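Local coordinates for ribosome-associated protein Y (PSrp-1) (PDB 3KA5) that probably helps pair active 70S ribosomes into translationally inactive 100S dimers in stationary phase, this chain being the C-terminal domain of a long-form hibernation-promoting factor, at residues E16-E21 with N41-R46. Sequence-based numbering, arbitrary orientation.
Sequences EEAVLE and NVVYKR
Val43 puts its two methyls to separate use against the helix: CG2 meets the single methyl of Ala18, at 3.9 Å from its CB, while CG1 reaches Val19, whose CG2 lies 4.1 Å away. The strand therefore sends one branched side chain at two successive residues of the helix. Val43 is directed toward the helix from its backbone, and a chi1 of -75° wedges CG2 between its own backbone N and carbonyl carbon; this Val43 CG2 also lies 4.0 Å from Ala18 O. That approach is van der Waals packing of a methyl against the helix backbone.

On the helix side, Ala18 points at the strand, and its small side chain is consistent with a close approach of the two backbones. Val19 and Val43 are the closest CA pair across the segments, 6.5 Å apart. Val19 meets Val43 at a slant. With CG1 anti to the backbone N (chi1 171°), it is the other branch, CG2, that touches the strand.

Further out, Val43 is held in the middle strand of the three-stranded antiparallel sheet by backbone hydrogen bonding to Phe30, and its side chain also packs on Phe30, Phe32 and Leu53. Ala18 rests on Phe32 and Met13, and Val19 on Tyr51 and on Ile2 of the second subunit, so the helix-sheet core runs on into the dimer interface. The neighbouring strand residues Val42 and Tyr44 point away from the helix, Val42 packing on Val31 of the second subunit.

This is helix-on-sheet packing, helix 15-25 against a face of the sheet in the C-terminal domain. All three touching residues are buried, and both side-chain-to-side-chain contacts are apolar. Between residues 16-21 and 41-46 the packing is probably driven by burial of methyl groups, with no polar bond to fix the register.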
ATOM      1  N   GLU B  16      -0.294 -14.681  -2.797  1.00 14.18           N
ATOM      2  CA  GLU B  16       0.501 -15.231  -3.899  1.00 14.78           C
ATOM      3  C   GLU B  16       0.011 -14.682  -5.233  1.00 12.95           C
ATOM      4  O   GLU B  16       0.806 -14.329  -6.109  1.00 13.36           O
ATOM      5  CB  GLU B  16       0.409 -16.764  -3.945  1.00 20.48           C
ATOM      6  CG  GLU B  16       1.146 -17.510  -2.846  1.00 30.88           C
ATOM      7  CD  GLU B  16       0.422 -17.476  -1.510  1.00 35.03           C
ATOM      8  OE1 GLU B  16      -0.799 -17.200  -1.486  1.00 37.60           O
ATOM      9  OE2 GLU B  16       1.076 -17.743  -0.478  1.00 47.36           O
ATOM     10  N   GLU B  17      -1.304 -14.632  -5.403  1.00 13.11           N
ATOM     11  CA  GLU B  17      -1.847 -14.109  -6.646  1.00 10.36           C
ATOM     12  C   GLU B  17      -1.502 -12.628  -6.759  1.00 11.94           C
ATOM     13  O   GLU B  17      -1.273 -12.127  -7.857  1.00 11.30           O
ATOM     14  CB  GLU B  17      -3.369 -14.273  -6.707  1.00 12.48           C
ATOM     15  CG  GLU B  17      -3.937 -13.898  -8.075  1.00 16.34           C
ATOM     16  CD  GLU B  17      -5.452 -13.930  -8.120  1.00 23.19           C
ATOM     17  OE1 GLU B  17      -6.048 -14.766  -7.417  1.00 28.07           O
ATOM     18  OE2 GLU B  17      -6.045 -13.124  -8.873  1.00 27.18           O
ATOM     19  N   ALA B  18      -1.471 -11.927  -5.626  1.00 12.43           N
ATOM     20  CA  ALA B  18      -1.145 -10.505  -5.644  1.00 12.65           C
ATOM     21  C   ALA B  18       0.295 -10.282  -6.105  1.00 13.49           C
ATOM     22  O   ALA B  18       0.575  -9.352  -6.866  1.00 12.90           O
ATOM     23  CB  ALA B  18      -1.356  -9.885  -4.252  1.00 11.77           C
ATOM     24  N   VAL B  19       1.217 -11.120  -5.636  1.00 10.26           N
ATOM     25  CA  VAL B  19       2.612 -10.975  -6.046  1.00 12.85           C
ATOM     26  C   VAL B  19       2.743 -11.226  -7.542  1.00 11.01           C
ATOM     27  O   VAL B  19       3.471 -10.521  -8.243  1.00 11.67           O
ATOM     28  CB  VAL B  19       3.537 -11.959  -5.292  1.00 12.02           C
ATOM     29  CG1 VAL B  19       4.930 -11.936  -5.898  1.00 13.54           C
ATOM     30  CG2 VAL B  19       3.603 -11.580  -3.830  1.00 15.57           C
ATOM     31  N   LEU B  20       2.033 -12.236  -8.032  1.00 10.57           N
ATOM     32  CA  LEU B  20       2.063 -12.568  -9.453  1.00  8.81           C
ATOM     33  C   LEU B  20       1.512 -11.401 -10.272  1.00 11.37           C
ATOM     34  O   LEU B  20       2.112 -10.987 -11.265  1.00 10.61           O
ATOM     35  CB  LEU B  20       1.234 -13.835  -9.697  1.00  9.70           C
ATOM     36  CG  LEU B  20       1.057 -14.372 -11.120  1.00 14.78           C
ATOM     37  CD1 LEU B  20       2.407 -14.549 -11.802  1.00 14.54           C
ATOM     38  CD2 LEU B  20       0.306 -15.706 -11.044  1.00 20.87           C
ATOM     39  N   GLU B  21       0.368 -10.874  -9.844  1.00 11.82           N
ATOM     40  CA  GLU B  21      -0.269  -9.743 -10.520  1.00 10.63           C
ATOM     41  C   GLU B  21       0.642  -8.527 -10.535  1.00 13.09           C
ATOM     42  O   GLU B  21       0.752  -7.825 -11.548  1.00 13.57           O
ATOM     43  CB  GLU B  21      -1.574  -9.367  -9.815  1.00 11.04           C
ATOM     44  CG  GLU B  21      -2.739 -10.267 -10.142  1.00 12.55           C
ATOM     45  CD  GLU B  21      -3.103 -10.211 -11.607  1.00 16.57           C
ATOM     46  OE1 GLU B  21      -3.259  -9.094 -12.138  1.00 23.75           O
ATOM     47  OE2 GLU B  21      -3.235 -11.279 -12.228  1.00 26.26           O
ATOM     48  N   ASN B  41      -4.311  -5.312   2.049  1.00 13.05           N
ATOM     49  CA  ASN B  41      -2.897  -5.572   2.283  1.00 12.12           C
ATOM     50  C   ASN B  41      -2.128  -4.946   1.125  1.00 12.66           C
ATOM     51  O   ASN B  41      -2.718  -4.557   0.114  1.00 14.53           O
ATOM     52  CB  ASN B  41      -2.608  -7.074   2.277  1.00 11.44           C
ATOM     53  CG  ASN B  41      -3.085  -7.788   3.532  1.00 18.42           C
ATOM     54  OD1 ASN B  41      -3.695  -7.199   4.429  1.00 20.54           O
ATOM     55  ND2 ASN B  41      -2.801  -9.080   3.597  1.00 13.51           N
ATOM     56  N   VAL B  42      -0.812  -4.871   1.266  1.00  9.00           N
ATOM     57  CA  VAL B  42       0.034  -4.320   0.220  1.00  9.67           C
ATOM     58  C   VAL B  42       1.275  -5.191   0.061  1.00 14.31           C
ATOM     59  O   VAL B  42       1.989  -5.441   1.033  1.00 13.86           O
ATOM     60  CB  VAL B  42       0.488  -2.881   0.565  1.00  6.31           C
ATOM     61  CG1 VAL B  42       1.317  -2.304  -0.579  1.00 12.54           C
ATOM     62  CG2 VAL B  42      -0.736  -1.998   0.833  1.00  7.68           C
ATOM     63  N   VAL B  43       1.515  -5.685  -1.149  1.00 10.89           N
ATOM     64  CA  VAL B  43       2.708  -6.480  -1.391  1.00 12.17           C
ATOM     65  C   VAL B  43       3.668  -5.569  -2.130  1.00 11.41           C
ATOM     66  O   VAL B  43       3.248  -4.628  -2.806  1.00 11.78           O
ATOM     67  CB  VAL B  43       2.437  -7.760  -2.240  1.00 17.23           C
ATOM     68  CG1 VAL B  43       1.744  -8.808  -1.392  1.00 15.26           C
ATOM     69  CG2 VAL B  43       1.588  -7.431  -3.452  1.00 10.28           C
ATOM     70  N   TYR B  44       4.959  -5.827  -1.983  1.00  9.66           N
ATOM     71  CA  TYR B  44       5.964  -5.009  -2.639  1.00 11.94           C
ATOM     72  C   TYR B  44       7.238  -5.814  -2.824  1.00 12.02           C
ATOM     73  O   TYR B  44       7.423  -6.854  -2.193  1.00 13.50           O
ATOM     74  CB  TYR B  44       6.236  -3.748  -1.807  1.00 13.86           C
ATOM     75  CG  TYR B  44       6.839  -4.029  -0.446  1.00 14.87           C
ATOM     76  CD1 TYR B  44       8.219  -4.003  -0.254  1.00 27.72           C
ATOM     77  CD2 TYR B  44       6.029  -4.356   0.640  1.00 12.14           C
ATOM     78  CE1 TYR B  44       8.782  -4.295   0.992  1.00 21.28           C
ATOM     79  CE2 TYR B  44       6.584  -4.654   1.891  1.00 16.42           C
ATOM     80  CZ  TYR B  44       7.958  -4.622   2.055  1.00 28.70           C
ATOM     81  OH  TYR B  44       8.510  -4.921   3.285  1.00 26.57           O
ATOM     82  N   LYS B  45       8.105  -5.340  -3.708  1.00 16.21           N
ATOM     83  CA  LYS B  45       9.362  -6.021  -3.967  1.00 17.68           C
ATOM     84  C   LYS B  45      10.454  -5.309  -3.181  1.00 19.65           C
ATOM     85  O   LYS B  45      10.584  -4.091  -3.257  1.00 24.03           O
ATOM     86  CB  LYS B  45       9.681  -5.987  -5.464  1.00 27.68           C
ATOM     87  CG  LYS B  45      10.815  -6.910  -5.870  1.00 27.49           C
ATOM     88  CD  LYS B  45      10.824  -7.151  -7.369  1.00 37.35           C
ATOM     89  CE  LYS B  45      11.774  -8.278  -7.721  1.00 40.80           C
ATOM     90  NZ  LYS B  45      11.713  -8.619  -9.169  1.00 42.65           N
ATOM     91  N   ARG B  46      11.222  -6.071  -2.411  1.00 27.53           N
ATOM     92  CA  ARG B  46      12.299  -5.499  -1.614  1.00 38.92           C
ATOM     93  C   ARG B  46      13.674  -5.891  -2.143  1.00 42.90           C
ATOM     94  O   ARG B  46      13.883  -7.029  -2.566  1.00 42.24           O
ATOM     95  CB  ARG B  46      12.153  -5.931  -0.149  1.00 38.02           C
ATOM     96  CG  ARG B  46      11.525  -7.304   0.041  1.00 34.03           C
ATOM     97  CD  ARG B  46      11.338  -7.652   1.518  1.00 38.56           C
ATOM     98  NE  ARG B  46      12.532  -8.254   2.109  1.00 41.27           N
ATOM     99  CZ  ARG B  46      12.644  -8.600   3.390  1.00 42.27           C
ATOM    100  NH1 ARG B  46      11.636  -8.402   4.230  1.00 29.93           N
ATOM    101  NH2 ARG B  46      13.765  -9.148   3.832  1.00 39.01           N
TER